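Local coordinates for protein aspartokinase (Synechocystis, PDB 3L76) that probably catalyses the ATP-dependent phosphorylation of aspartate's beta-carboxylate, an early step toward lysine and threonine, and binds both amino acids at its ACT domains, at residues A2-F8 / A168-Y174; K287-I292 / V329-I333; A373-K377 / A459-T464; S390-K395 / A562-K567. All coordinates share one frame; numbering follows the deposited sequence. Where two conformers were deposited one is given.

Contact 1 (A2-F8 / A168-Y174); sequences ALIVQKF and ADFCEIY
Val5 and Lys7 join Glu172 and Tyr174 through the backbone ladder of two parallel beta strands, whose short axes approach to 4.8 Å. Val5 O receives Glu172 N at 2.9 Å, Lys7 N gives to Glu172 O, and Lys7 O takes Tyr174 N at 2.8 Å; the bond from Val5 N to Phe170 O is weak. At the start of the pair Asp169 N binds Leu3 O (2.9 Å), while Asp169 OD2 reaches back to the amides of Ala2 and, weakly, Leu3.

Polar side chains add a weak bond from Gln6 NE2 to Glu172 OE2, with the amide and carboxylate planes almost perpendicular; Tyr174 OH turns weakly to Glu172 OE1.

Among apolar contacts, Phe8 and Tyr174 share nearly the same chi1 (-66° and -69°), and their rings lie side by side, near parallel but slid apart, with centroids 4.7 Å from each other. Ile4 CD1 touches Phe170 CZ at 3.7 Å, and small Ala168 gives its CB to Val5 CG2.

Helix 16-31 packs over the face bearing Gln6, Phe8 and Tyr174. Helix 154-166 lies on the other face, against Val5 and Lys7, and strand 35-40 continues the sheet beyond Ile4, Gln6 and Phe8 in the amino acid kinase fold.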
loop_
_atom_site.group_PDB
_atom_site.type_symbol
_atom_site.label_atom_id
_atom_site.label_comp_id
_atom_site.label_asym_id
_atom_site.label_seq_id
_atom_site.Cartn_x
_atom_site.Cartn_y
_atom_site.Cartn_z
ATOM N N ALA A 2 21.563 -8.521 -24.013
ATOM C CA ALA A 2 21.207 -9.430 -22.933
ATOM C C ALA A 2 20.473 -8.694 -21.820
ATOM O O ALA A 2 19.248 -8.767 -21.736
ATOM C CB ALA A 2 22.445 -10.135 -22.392
ATOM N N LEU A 3 21.219 -7.975 -20.978
ATOM C CA LEU A 3 20.633 -7.280 -19.821
ATOM C C LEU A 3 19.814 -6.048 -20.200
ATOM O O LEU A 3 20.365 -5.000 -20.551
ATOM C CB LEU A 3 21.706 -6.894 -18.807
ATOM C CG LEU A 3 21.183 -6.279 -17.508
ATOM C CD1 LEU A 3 20.140 -7.190 -16.881
ATOM C CD2 LEU A 3 22.315 -5.993 -16.530
ATOM N N ILE A 4 18.496 -6.183 -20.092
ATOM C CA ILE A 4 17.559 -5.159 -20.527
ATOM C C ILE A 4 16.672 -4.717 -19.370
ATOM O O ILE A 4 16.057 -5.552 -18.708
ATOM C CB ILE A 4 16.638 -5.711 -21.636
ATOM C CG1 ILE A 4 17.454 -6.247 -22.809
ATOM C CG2 ILE A 4 15.655 -4.661 -22.108
ATOM C CD1 ILE A 4 16.612 -6.957 -23.847
ATOM N N VAL A 5 16.602 -3.410 -19.122
ATOM C CA VAL A 5 15.624 -2.880 -18.182
ATOM C C VAL A 5 14.417 -2.379 -18.959
ATOM O O VAL A 5 14.553 -1.509 -19.817
ATOM C CB VAL A 5 16.176 -1.712 -17.368
ATOM C CG1 VAL A 5 15.115 -1.214 -16.372
ATOM C CG2 VAL A 5 17.474 -2.097 -16.650
ATOM N N GLN A 6 13.242 -2.933 -18.674
ATOM C CA GLN A 6 12.009 -2.465 -19.305
ATOM C C GLN A 6 11.101 -1.760 -18.295
ATOM O O GLN A 6 11.060 -2.122 -17.122
ATOM C CB GLN A 6 11.255 -3.620 -19.966
ATOM C CG GLN A 6 12.043 -4.379 -21.026
ATOM C CD GLN A 6 11.211 -5.454 -21.712
ATOM O OE1 GLN A 6 10.094 -5.759 -21.289
ATOM N NE2 GLN A 6 11.755 -6.031 -22.774
ATOM N N LYS A 7 10.386 -0.739 -18.754
ATOM C CA LYS A 7 9.423 -0.042 -17.908
ATOM C C LYS A 7 8.102 0.045 -18.639
ATOM O O LYS A 7 8.071 0.236 -19.849
ATOM C CB LYS A 7 9.913 1.357 -17.506
ATOM C CG LYS A 7 9.047 2.496 -18.038
ATOM C CD LYS A 7 8.160 3.141 -16.963
ATOM C CE LYS A 7 7.251 4.192 -17.602
ATOM N NZ LYS A 7 6.491 5.031 -16.636
ATOM N N PHE A 8 7.014 -0.120 -17.893
ATOM C CA PHE A 8 5.673 -0.079 -18.454
ATOM C C PHE A 8 4.821 0.908 -17.682
ATOM O O PHE A 8 4.705 0.821 -16.457
ATOM C CB PHE A 8 5.032 -1.466 -18.409
ATOM C CG PHE A 8 5.708 -2.475 -19.300
ATOM C CD1 PHE A 8 6.752 -3.256 -18.823
ATOM C CD2 PHE A 8 5.301 -2.641 -20.615
ATOM C CE1 PHE A 8 7.371 -4.196 -19.644
ATOM C CE2 PHE A 8 5.919 -3.571 -21.445
ATOM C CZ PHE A 8 6.951 -4.351 -20.963
ATOM N N ALA A 168 23.180 -2.109 -17.590
ATOM C CA ALA A 168 22.283 -2.662 -18.605
ATOM C C ALA A 168 22.703 -2.231 -20.005
ATOM O O ALA A 168 23.236 -1.139 -20.206
ATOM C CB ALA A 168 20.839 -2.263 -18.333
ATOM N N ASP A 169 22.448 -3.099 -20.973
ATOM C CA ASP A 169 22.829 -2.836 -22.352
ATOM C C ASP A 169 21.978 -1.729 -22.930
ATOM O O ASP A 169 22.468 -0.877 -23.674
ATOM C CB ASP A 169 22.709 -4.111 -23.186
ATOM C CG ASP A 169 23.665 -5.196 -22.721
ATOM O OD1 ASP A 169 24.892 -4.967 -22.763
ATOM O OD2 ASP A 169 23.195 -6.276 -22.307
ATOM N N PHE A 170 20.697 -1.746 -22.584
ATOM C CA PHE A 170 19.814 -0.626 -22.897
ATOM C C PHE A 170 18.566 -0.627 -22.023
ATOM O O PHE A 170 18.361 -1.533 -21.223
ATOM C CB PHE A 170 19.450 -0.586 -24.385
ATOM C CG PHE A 170 18.986 -1.900 -24.933
ATOM C CD1 PHE A 170 17.633 -2.153 -25.096
ATOM C CD2 PHE A 170 19.901 -2.876 -25.297
ATOM C CE1 PHE A 170 17.193 -3.367 -25.607
ATOM C CE2 PHE A 170 19.473 -4.092 -25.807
ATOM C CZ PHE A 170 18.116 -4.338 -25.965
ATOM N N CYS A 171 17.752 0.410 -22.180
ATOM C CA CYS A 171 16.582 0.612 -21.348
ATOM C C CYS A 171 15.412 1.019 -22.232
ATOM O O CYS A 171 15.519 1.960 -23.010
ATOM C CB CYS A 171 16.870 1.694 -20.301
ATOM S SG CYS A 171 15.441 2.238 -19.374
ATOM N N GLU A 172 14.298 0.305 -22.110
ATOM C CA GLU A 172 13.136 0.539 -22.962
ATOM C C GLU A 172 11.956 1.065 -22.165
ATOM O O GLU A 172 11.591 0.474 -21.152
ATOM C CB GLU A 172 12.735 -0.757 -23.653
ATOM C CG GLU A 172 13.895 -1.505 -24.285
ATOM C CD GLU A 172 13.452 -2.761 -25.020
ATOM O OE1 GLU A 172 12.857 -2.649 -26.107
ATOM O OE2 GLU A 172 13.711 -3.866 -24.517
ATOM N N ILE A 173 11.368 2.174 -22.617
ATOM C CA ILE A 173 10.189 2.749 -21.969
ATOM C C ILE A 173 8.955 2.453 -22.799
ATOM O O ILE A 173 8.814 2.966 -23.909
ATOM C CB ILE A 173 10.286 4.276 -21.821
ATOM C CG1 ILE A 173 11.620 4.682 -21.191
ATOM C CG2 ILE A 173 9.107 4.801 -21.008
ATOM C CD1 ILE A 173 11.724 4.385 -19.722
ATOM N N TYR A 174 8.055 1.637 -22.259
ATOM C CA TYR A 174 6.849 1.249 -22.983
ATOM C C TYR A 174 5.657 2.106 -22.600
ATOM O O TYR A 174 5.473 2.457 -21.434
ATOM C CB TYR A 174 6.541 -0.238 -22.780
ATOM C CG TYR A 174 7.541 -1.138 -23.458
ATOM C CD1 TYR A 174 8.703 -1.526 -22.807
ATOM C CD2 TYR A 174 7.341 -1.577 -24.758
ATOM C CE1 TYR A 174 9.629 -2.349 -23.422
ATOM C CE2 TYR A 174 8.266 -2.401 -25.388
ATOM C CZ TYR A 174 9.405 -2.785 -24.708
ATOM O OH TYR A 174 10.333 -3.591 -25.314
#

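Contact 2 (K287-I292 / V329-I333); sequences KLFRDI and VTSAI
Ile333 fits as a knob into a hole formed by Lys287, Leu288, Asp291 and Ile292. Its CD1 lies 4.0 Å from Leu288 CD2 and 4.2 Å from Ile292 CG1, crossing both side chains at about a right angle. With CG1 beside the backbone N (chi1 -47°), the longer branch enters the hole, and CG2 lies against Lys287 CG (3.9 Å). A branched apolar residue suits a place that needs two contact arms. The axes of the two short helical segments cross at 133°, as the two helices on one face of an ACT domain's antiparallel sheet; from that sheet Leu275 and Phe316 receive Leu288, Ile292 and Thr330. With an alanine in place of Ile333, the hole would probably open into a gap and Leu288 and Ile292 would lose their shared partner. Toward the other end the packing is thinner: the side chain of Val329 meets that of Ile292 at 4.4 Å, CG1 to CG1. At the edge near Lys287, toward solvent, the contact turns polar, and there Lys287 NZ and Asp291 OD2, one helical turn apart, make a long salt bridge of 3.9 Å.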
loop_
_atom_site.group_PDB
_atom_site.type_symbol
_atom_site.label_atom_id
_atom_site.label_comp_id
_atom_site.label_asym_id
_atom_site.label_seq_id
_atom_site.Cartn_x
_atom_site.Cartn_y
_atom_site.Cartn_z
ATOM N N LYS A 287 16.729 38.687 -43.815
ATOM C CA LYS A 287 17.796 39.216 -44.669
ATOM C C LYS A 287 19.158 39.258 -43.989
ATOM O O LYS A 287 20.151 38.838 -44.569
ATOM C CB LYS A 287 17.464 40.602 -45.240
ATOM C CG LYS A 287 18.608 41.150 -46.087
ATOM C CD LYS A 287 18.160 42.199 -47.081
ATOM C CE LYS A 287 19.042 42.182 -48.334
ATOM N NZ LYS A 287 18.886 40.929 -49.141
ATOM N N LEU A 288 19.200 39.781 -42.770
ATOM C CA LEU A 288 20.430 39.801 -41.982
ATOM C C LEU A 288 21.155 38.456 -42.015
ATOM O O LEU A 288 22.302 38.348 -42.456
ATOM C CB LEU A 288 20.121 40.143 -40.525
ATOM C CG LEU A 288 21.133 40.978 -39.733
ATOM C CD1 LEU A 288 20.955 40.746 -38.220
ATOM C CD2 LEU A 288 22.560 40.711 -40.148
ATOM N N PHE A 289 20.482 37.421 -41.537
ATOM C CA PHE A 289 21.162 36.166 -41.306
ATOM C C PHE A 289 21.362 35.395 -42.599
ATOM O O PHE A 289 22.303 34.617 -42.722
ATOM C CB PHE A 289 20.445 35.339 -40.223
ATOM C CG PHE A 289 20.454 35.998 -38.866
ATOM C CD1 PHE A 289 21.597 35.979 -38.074
ATOM C CD2 PHE A 289 19.331 36.652 -38.389
ATOM C CE1 PHE A 289 21.616 36.591 -36.827
ATOM C CE2 PHE A 289 19.338 37.271 -37.141
ATOM C CZ PHE A 289 20.483 37.240 -36.359
ATOM N N ARG A 290 20.490 35.621 -43.574
ATOM C CA ARG A 290 20.702 35.021 -44.881
ATOM C C ARG A 290 22.049 35.472 -45.439
ATOM O O ARG A 290 22.877 34.642 -45.801
ATOM C CB ARG A 290 19.571 35.360 -45.849
ATOM C CG ARG A 290 18.323 34.502 -45.703
ATOM C CD ARG A 290 17.470 34.608 -46.956
ATOM N NE ARG A 290 17.293 36.002 -47.359
ATOM C CZ ARG A 290 16.126 36.638 -47.385
ATOM N NH1 ARG A 290 15.009 35.999 -47.052
ATOM N NH2 ARG A 290 16.073 37.910 -47.755
ATOM N N ASP A 291 22.281 36.784 -45.482
ATOM C CA ASP A 291 23.529 37.303 -46.027
ATOM C C ASP A 291 24.735 36.849 -45.216
ATOM O O ASP A 291 25.736 36.422 -45.786
ATOM C CB ASP A 291 23.505 38.831 -46.145
ATOM C CG ASP A 291 22.428 39.333 -47.089
ATOM O OD1 ASP A 291 21.921 38.533 -47.903
ATOM O OD2 ASP A 291 22.090 40.534 -47.013
ATOM N N ILE A 292 24.647 36.927 -43.891
ATOM C CA ILE A 292 25.726 36.425 -43.045
ATOM C C ILE A 292 26.080 34.967 -43.356
ATOM O O ILE A 292 27.258 34.588 -43.380
ATOM C CB ILE A 292 25.399 36.567 -41.558
ATOM C CG1 ILE A 292 25.224 38.038 -41.197
ATOM C CG2 ILE A 292 26.492 35.924 -40.693
ATOM C CD1 ILE A 292 24.700 38.276 -39.789
ATOM N N VAL A 329 30.425 42.212 -42.849
ATOM C CA VAL A 329 29.253 41.741 -43.585
ATOM C C VAL A 329 27.986 42.418 -43.090
ATOM O O VAL A 329 27.148 42.853 -43.883
ATOM C CB VAL A 329 29.051 40.228 -43.434
ATOM C CG1 VAL A 329 27.883 39.786 -44.298
ATOM C CG2 VAL A 329 30.324 39.484 -43.809
ATOM N N THR A 330 27.843 42.486 -41.770
ATOM C CA THR A 330 26.709 43.160 -41.160
ATOM C C THR A 330 26.685 44.638 -41.561
ATOM O O THR A 330 25.638 45.164 -41.939
ATOM C CB THR A 330 26.708 42.994 -39.613
ATOM O OG1 THR A 330 26.699 41.593 -39.273
ATOM C CG2 THR A 330 25.484 43.669 -38.989
ATOM N N SER A 331 27.842 45.295 -41.504
ATOM C CA SER A 331 27.942 46.699 -41.900
ATOM C C SER A 331 27.482 46.937 -43.330
ATOM O O SER A 331 27.067 48.048 -43.675
ATOM C CB SER A 331 29.363 47.238 -41.714
ATOM O OG SER A 331 29.630 47.521 -40.348
ATOM N N ALA A 332 27.533 45.890 -44.150
ATOM C CA ALA A 332 27.203 46.033 -45.563
ATOM C C ALA A 332 25.726 45.767 -45.879
ATOM O O ALA A 332 25.156 46.370 -46.782
ATOM C CB ALA A 332 28.108 45.148 -46.406
ATOM N N ILE A 333 25.112 44.857 -45.137
ATOM C CA ILE A 333 23.683 44.607 -45.281
ATOM C C ILE A 333 22.861 45.778 -44.731
ATOM O O ILE A 333 21.835 46.157 -45.299
ATOM C CB ILE A 333 23.260 43.353 -44.516
ATOM C CG1 ILE A 333 24.223 42.201 -44.802
ATOM C CG2 ILE A 333 21.833 42.981 -44.872
ATOM C CD1 ILE A 333 24.048 41.036 -43.862
#

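Contact 3 (A373-K377 / A459-T464); sequences AKMFK and AAQLFT. With THR (threonine), chain D.
Two neighbouring ACT domains join here through a nearly antiparallel helix pair, in which Phe376 and Ala373 of helix 371-381 meet Ala459, Ala460 and Phe463 of helix 458-468, beside a bound threonine. The short axes approach to 8.0 Å, a closeness that the alanines allow. Ala373 CB rests on the backbone of Phe463, 3.6 Å from its O, and Ala460 CB lies in turn against the backbone of Lys377. Phe376 keeps CG anti to the carbonyl carbon (chi1 -52°), which carries its ring across the interface: CD2 touches Ala459 CB at 3.8 Å, and its edge points toward the face of Phe463 in an offset edge-to-face pair, with planes at 69° and CE2 3.7 Å from Phe463 CD2. Phe463 also meets Phe495 edge-to-face. Thr464 OG1 turns back within its own helix to bond Ala460 O at 2.7 Å. Ala459 N holds the ligand's carboxylate oxygen OXT, at 3.0 Å and 161°, while Asp454 and Gln478 and, from the other domain, Asn385 and Ile386 grip the same threonine. Set in the first turn of its helix, this amide probably draws on the helix dipole for an anion. Ala459 thus serves both the apolar joint, through CB against Phe376, and the threonine site, through N.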
loop_
_atom_site.group_PDB
_atom_site.type_symbol
_atom_site.label_atom_id
_atom_site.label_comp_id
_atom_site.label_asym_id
_atom_site.label_seq_id
_atom_site.Cartn_x
_atom_site.Cartn_y
_atom_site.Cartn_z
ATOM N N ALA A 373 16.108 32.863 -11.149
ATOM C CA ALA A 373 16.264 33.876 -10.114
ATOM C C ALA A 373 17.501 33.614 -9.264
ATOM O O ALA A 373 18.239 34.534 -8.896
ATOM C CB ALA A 373 15.027 33.920 -9.249
ATOM N N LYS A 374 17.726 32.347 -8.944
ATOM C CA LYS A 374 18.883 31.984 -8.147
ATOM C C LYS A 374 20.187 32.163 -8.927
ATOM O O LYS A 374 21.202 32.551 -8.366
ATOM C CB LYS A 374 18.751 30.555 -7.632
ATOM C CG LYS A 374 19.931 30.122 -6.789
ATOM C CD LYS A 374 19.758 28.699 -6.330
ATOM C CE LYS A 374 20.963 28.216 -5.534
ATOM N NZ LYS A 374 20.995 26.727 -5.517
ATOM N N MET A 375 20.158 31.889 -10.223
ATOM C CA MET A 375 21.308 32.220 -11.055
ATOM C C MET A 375 21.656 33.705 -10.951
ATOM O O MET A 375 22.786 34.070 -10.620
ATOM C CB MET A 375 21.056 31.861 -12.508
ATOM C CG MET A 375 22.279 32.061 -13.375
ATOM S SD MET A 375 21.910 31.837 -15.117
ATOM C CE MET A 375 23.569 31.887 -15.765
ATOM N N PHE A 376 20.671 34.554 -11.218
ATOM C CA PHE A 376 20.851 36.016 -11.161
ATOM C C PHE A 376 21.316 36.521 -9.800
ATOM O O PHE A 376 22.174 37.397 -9.724
ATOM C CB PHE A 376 19.564 36.746 -11.585
ATOM C CG PHE A 376 19.005 36.281 -12.922
ATOM C CD1 PHE A 376 19.829 35.666 -13.871
ATOM C CD2 PHE A 376 17.664 36.455 -13.227
ATOM C CE1 PHE A 376 19.317 35.241 -15.102
ATOM C CE2 PHE A 376 17.132 36.034 -14.450
ATOM C CZ PHE A 376 17.948 35.432 -15.391
ATOM N N LYS A 377 20.766 35.964 -8.725
ATOM C CA LYS A 377 21.186 36.347 -7.374
ATOM C C LYS A 377 22.648 35.970 -7.118
ATOM O O LYS A 377 23.421 36.766 -6.592
ATOM C CB LYS A 377 20.287 35.696 -6.320
ATOM C CG LYS A 377 20.724 35.946 -4.877
ATOM C CD LYS A 377 20.097 34.930 -3.906
ATOM C CE LYS A 377 20.708 35.014 -2.502
ATOM N NZ LYS A 377 20.493 36.343 -1.858
ATOM N N ALA A 459 17.837 42.132 -12.100
ATOM C CA ALA A 459 17.137 40.928 -12.555
ATOM C C ALA A 459 16.869 39.957 -11.403
ATOM O O ALA A 459 15.821 39.323 -11.342
ATOM C CB ALA A 459 17.934 40.221 -13.654
ATOM N N ALA A 460 17.845 39.817 -10.516
ATOM C CA ALA A 460 17.689 38.981 -9.335
ATOM C C ALA A 460 16.447 39.377 -8.560
ATOM O O ALA A 460 15.614 38.532 -8.227
ATOM C CB ALA A 460 18.930 39.067 -8.428
ATOM N N GLN A 461 16.314 40.666 -8.280
ATOM C CA GLN A 461 15.217 41.119 -7.433
ATOM C C GLN A 461 13.840 40.999 -8.097
ATOM O O GLN A 461 12.847 40.733 -7.426
ATOM C CB GLN A 461 15.498 42.512 -6.841
ATOM C CG GLN A 461 14.717 43.670 -7.424
ATOM C CD GLN A 461 15.154 44.992 -6.819
ATOM O OE1 GLN A 461 16.238 45.090 -6.239
ATOM N NE2 GLN A 461 14.316 46.013 -6.948
ATOM N N LEU A 462 13.796 41.138 -9.415
ATOM C CA LEU A 462 12.540 41.024 -10.137
ATOM C C LEU A 462 12.101 39.576 -10.220
ATOM O O LEU A 462 10.937 39.248 -9.998
ATOM C CB LEU A 462 12.683 41.604 -11.541
ATOM C CG LEU A 462 12.943 43.109 -11.601
ATOM C CD1 LEU A 462 13.539 43.483 -12.927
ATOM C CD2 LEU A 462 11.670 43.905 -11.318
ATOM N N PHE A 463 13.040 38.698 -10.535
ATOM C CA PHE A 463 12.702 37.296 -10.695
ATOM C C PHE A 463 12.602 36.546 -9.379
ATOM O O PHE A 463 11.860 35.566 -9.299
ATOM C CB PHE A 463 13.607 36.612 -11.715
ATOM C CG PHE A 463 13.350 37.070 -13.092
ATOM C CD1 PHE A 463 12.267 36.590 -13.788
ATOM C CD2 PHE A 463 14.141 38.037 -13.672
ATOM C CE1 PHE A 463 11.992 37.046 -15.056
ATOM C CE2 PHE A 463 13.859 38.496 -14.932
ATOM C CZ PHE A 463 12.779 38.006 -15.620
ATOM N N THR A 464 13.293 37.029 -8.343
ATOM C CA THR A 464 13.126 36.444 -7.010
ATOM C C THR A 464 11.704 36.671 -6.522
ATOM O O THR A 464 11.087 35.778 -5.944
ATOM C CB THR A 464 14.102 37.026 -5.981
ATOM O OG1 THR A 464 15.424 36.596 -6.284
ATOM C CG2 THR A 464 13.756 36.556 -4.570
HETATM N N THR D . 22.199 44.324 -15.537
HETATM C CA THR D . 21.082 43.968 -14.664
HETATM C C THR D . 21.526 42.903 -13.674
HETATM O O THR D . 22.635 42.352 -13.799
HETATM C CB THR D . 19.873 43.436 -15.444
HETATM O OG1 THR D . 20.255 42.255 -16.169
HETATM C CG2 THR D . 19.332 44.508 -16.411
HETATM O OXT THR D . 20.775 42.596 -12.738
#

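Contact 4 (S390-K395 / A562-K567); sequences STSEVK and ATSEIK. With LYS (lysine), chain E; LYS (lysine), chain F.
Thr563 O is gripped from across the contact by Ser390 OG, at 2.8 Å, and by a water at 2.9 Å that also donates to Ser390 O. The serine hydroxyl comes in the carbonyl plane, on a lone pair; OG anti to the backbone N (chi1 -177°) puts it there. Each segment contains the turn of a beta hairpin in one of two ACT domains, closed by Ser392 N to Lys395 O and by Ser564 N to Lys567 O, and the two turns face each other in reciprocal fashion. Lys395, an extended chain, forms a salt bridge with Glu565, NZ meeting OE1 from above the carboxylate plane at 2.9 Å, and Lys567 NZ answers with a longer one to Glu393 OE2 (3.5 Å). Lys395 is also, and more strongly, paired with Glu265, and Glu565 with Lys357. A methionine in place of Lys395 would probably deprive Glu265 and Glu565 of this shared cation, leaving Glu565 to Lys357. Between the charged pairs the small side chains of Ser392 and Ser564 let the turns meet, and both hydroxyls bond Glu204, from the kinase part of the chain. The turns also line lysine sites: the carbonyl of Ser392 faces the side-chain NZ of one bound lysine, and that of Ser564 accepts a bond from NZ of the other lysine at 2.8 Å.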
loop_
_atom_site.group_PDB
_atom_site.type_symbol
_atom_site.label_atom_id
_atom_site.label_comp_id
_atom_site.label_asym_id
_atom_site.label_seq_id
_atom_site.Cartn_x
_atom_site.Cartn_y
_atom_site.Cartn_z
ATOM N N SER A 390 19.419 34.858 -22.466
ATOM C CA SER A 390 18.735 34.019 -23.439
ATOM C C SER A 390 18.408 32.654 -22.829
ATOM O O SER A 390 19.303 31.941 -22.338
ATOM C CB SER A 390 19.610 33.836 -24.678
ATOM O OG SER A 390 18.949 33.082 -25.673
ATOM N N THR A 391 17.127 32.294 -22.856
ATOM C CA THR A 391 16.695 30.985 -22.394
ATOM C C THR A 391 16.352 29.988 -23.505
ATOM O O THR A 391 15.859 30.352 -24.577
ATOM C CB THR A 391 15.499 31.065 -21.426
ATOM O OG1 THR A 391 14.414 31.760 -22.051
ATOM C CG2 THR A 391 15.903 31.769 -20.153
ATOM N N SER A 392 16.643 28.715 -23.233
ATOM C CA SER A 392 16.038 27.617 -23.987
ATOM C C SER A 392 15.107 26.854 -23.041
ATOM O O SER A 392 14.661 27.400 -22.034
ATOM C CB SER A 392 17.095 26.709 -24.661
ATOM O OG SER A 392 17.935 26.052 -23.721
ATOM N N GLU A 393 14.812 25.598 -23.344
ATOM C CA GLU A 393 13.998 24.807 -22.426
ATOM C C GLU A 393 14.757 24.417 -21.164
ATOM O O GLU A 393 14.200 24.420 -20.082
ATOM C CB GLU A 393 13.488 23.547 -23.109
ATOM C CG GLU A 393 12.378 22.886 -22.345
ATOM C CD GLU A 393 11.103 23.700 -22.401
ATOM O OE1 GLU A 393 10.732 24.325 -21.384
ATOM O OE2 GLU A 393 10.476 23.722 -23.474
ATOM N N VAL A 394 16.049 24.141 -21.318
ATOM C CA VAL A 394 16.838 23.568 -20.238
ATOM C C VAL A 394 18.110 24.370 -19.951
ATOM O O VAL A 394 18.965 23.963 -19.148
ATOM C CB VAL A 394 17.173 22.082 -20.529
ATOM C CG1 VAL A 394 15.926 21.227 -20.416
ATOM C CG2 VAL A 394 17.786 21.934 -21.912
ATOM N N LYS A 395 18.226 25.533 -20.582
ATOM C CA LYS A 395 19.358 26.423 -20.300
ATOM C C LYS A 395 18.923 27.848 -20.091
ATOM O O LYS A 395 18.083 28.372 -20.833
ATOM C CB LYS A 395 20.378 26.420 -21.463
ATOM C CG LYS A 395 21.305 25.233 -21.468
ATOM C CD LYS A 395 22.382 25.383 -22.502
ATOM C CE LYS A 395 23.153 24.087 -22.656
ATOM N NZ LYS A 395 24.346 24.264 -23.531
ATOM N N ALA A 562 15.099 34.031 -29.155
ATOM C CA ALA A 562 15.969 33.517 -28.090
ATOM C C ALA A 562 16.560 32.157 -28.453
ATOM O O ALA A 562 15.951 31.352 -29.151
ATOM C CB ALA A 562 15.234 33.446 -26.751
ATOM N N THR A 563 17.747 31.886 -27.948
ATOM C CA THR A 563 18.518 30.798 -28.510
ATOM C C THR A 563 19.253 29.952 -27.453
ATOM O O THR A 563 19.499 30.403 -26.335
ATOM C CB THR A 563 19.484 31.391 -29.562
ATOM O OG1 THR A 563 19.251 30.797 -30.843
ATOM C CG2 THR A 563 20.904 31.250 -29.149
ATOM N N SER A 564 19.530 28.700 -27.792
ATOM C CA SER A 564 20.641 27.961 -27.183
ATOM C C SER A 564 21.446 27.376 -28.340
ATOM O O SER A 564 21.170 27.675 -29.496
ATOM C CB SER A 564 20.158 26.877 -26.214
ATOM O OG SER A 564 19.569 25.792 -26.886
ATOM N N GLU A 565 22.445 26.556 -28.063
ATOM C CA GLU A 565 23.226 25.992 -29.168
ATOM C C GLU A 565 22.392 25.134 -30.126
ATOM O O GLU A 565 22.767 24.956 -31.277
ATOM C CB GLU A 565 24.415 25.173 -28.657
ATOM C CG GLU A 565 25.343 25.915 -27.700
ATOM C CD GLU A 565 24.775 26.011 -26.309
ATOM O OE1 GLU A 565 23.701 25.421 -26.068
ATOM O OE2 GLU A 565 25.413 26.659 -25.460
ATOM N N ILE A 566 21.269 24.595 -29.660
ATOM C CA ILE A 566 20.498 23.659 -30.483
ATOM C C ILE A 566 19.004 23.966 -30.550
ATOM O O ILE A 566 18.239 23.217 -31.150
ATOM C CB ILE A 566 20.710 22.168 -30.028
ATOM C CG1 ILE A 566 19.977 21.867 -28.719
ATOM C CG2 ILE A 566 22.201 21.845 -29.879
ATOM C CD1 ILE A 566 20.137 20.420 -28.263
ATOM N N LYS A 567 18.594 25.068 -29.930
ATOM C CA LYS A 567 17.195 25.501 -29.969
ATOM C C LYS A 567 17.095 26.960 -30.370
ATOM O O LYS A 567 17.783 27.804 -29.802
ATOM C CB LYS A 567 16.513 25.322 -28.611
ATOM C CG LYS A 567 15.014 25.579 -28.651
ATOM C CD LYS A 567 14.330 25.287 -27.300
ATOM C CE LYS A 567 12.830 25.001 -27.479
ATOM N NZ LYS A 567 12.091 25.153 -26.205
HETATM N N LYS E . 24.602 27.987 -35.676
HETATM C CA LYS E . 23.356 28.093 -36.423
HETATM C C LYS E . 23.475 29.195 -37.485
HETATM O O LYS E . 24.496 29.896 -37.567
HETATM C CB LYS E . 22.167 28.346 -35.486
HETATM C CG LYS E . 22.307 29.577 -34.564
HETATM C CD LYS E . 21.063 29.744 -33.666
HETATM C CE LYS E . 21.059 28.748 -32.508
HETATM N NZ LYS E . 22.342 28.837 -31.725
HETATM O OXT LYS E . 22.568 29.391 -38.298
HETATM N N LYS F . 11.033 27.765 -15.191
HETATM C CA LYS F . 12.282 28.333 -14.669
HETATM C C LYS F . 12.070 29.417 -13.621
HETATM O O LYS F . 10.958 29.991 -13.537
HETATM C CB LYS F . 13.158 28.864 -15.817
HETATM C CG LYS F . 13.650 27.776 -16.768
HETATM C CD LYS F . 14.137 28.330 -18.099
HETATM C CE LYS F . 12.986 28.525 -19.066
HETATM N NZ LYS F . 13.129 27.698 -20.302
HETATM O OXT LYS F . 13.020 29.713 -12.852
HETATM O O HOH W 1 20.035 29.455 -23.656
HETATM O O HOH W 2 11.601 26.810 -24.345
#

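Overall arrangement
From the N terminus, contact 1 comes first: it returns the chain to its opening strand after some 160 residues and ties that strand to strand 170-175 within the core of the amino acid kinase fold. Contact 2 follows in series, a short closure joining the two helices of the first ACT domain, with its centre about 49 Å from that of contact 1. Contacts 3 and 4 cross, since residues 390-395 fall between the two segments of contact 3, and 562-567 come after both. The ACT domain holding 373-377 and 390-395 is thereby tied to two others, one through helices and one through turns. These two contacts have nearest atoms about 6 Å apart, while the nearest atoms of contacts 4 and 2 are about 9 Å apart.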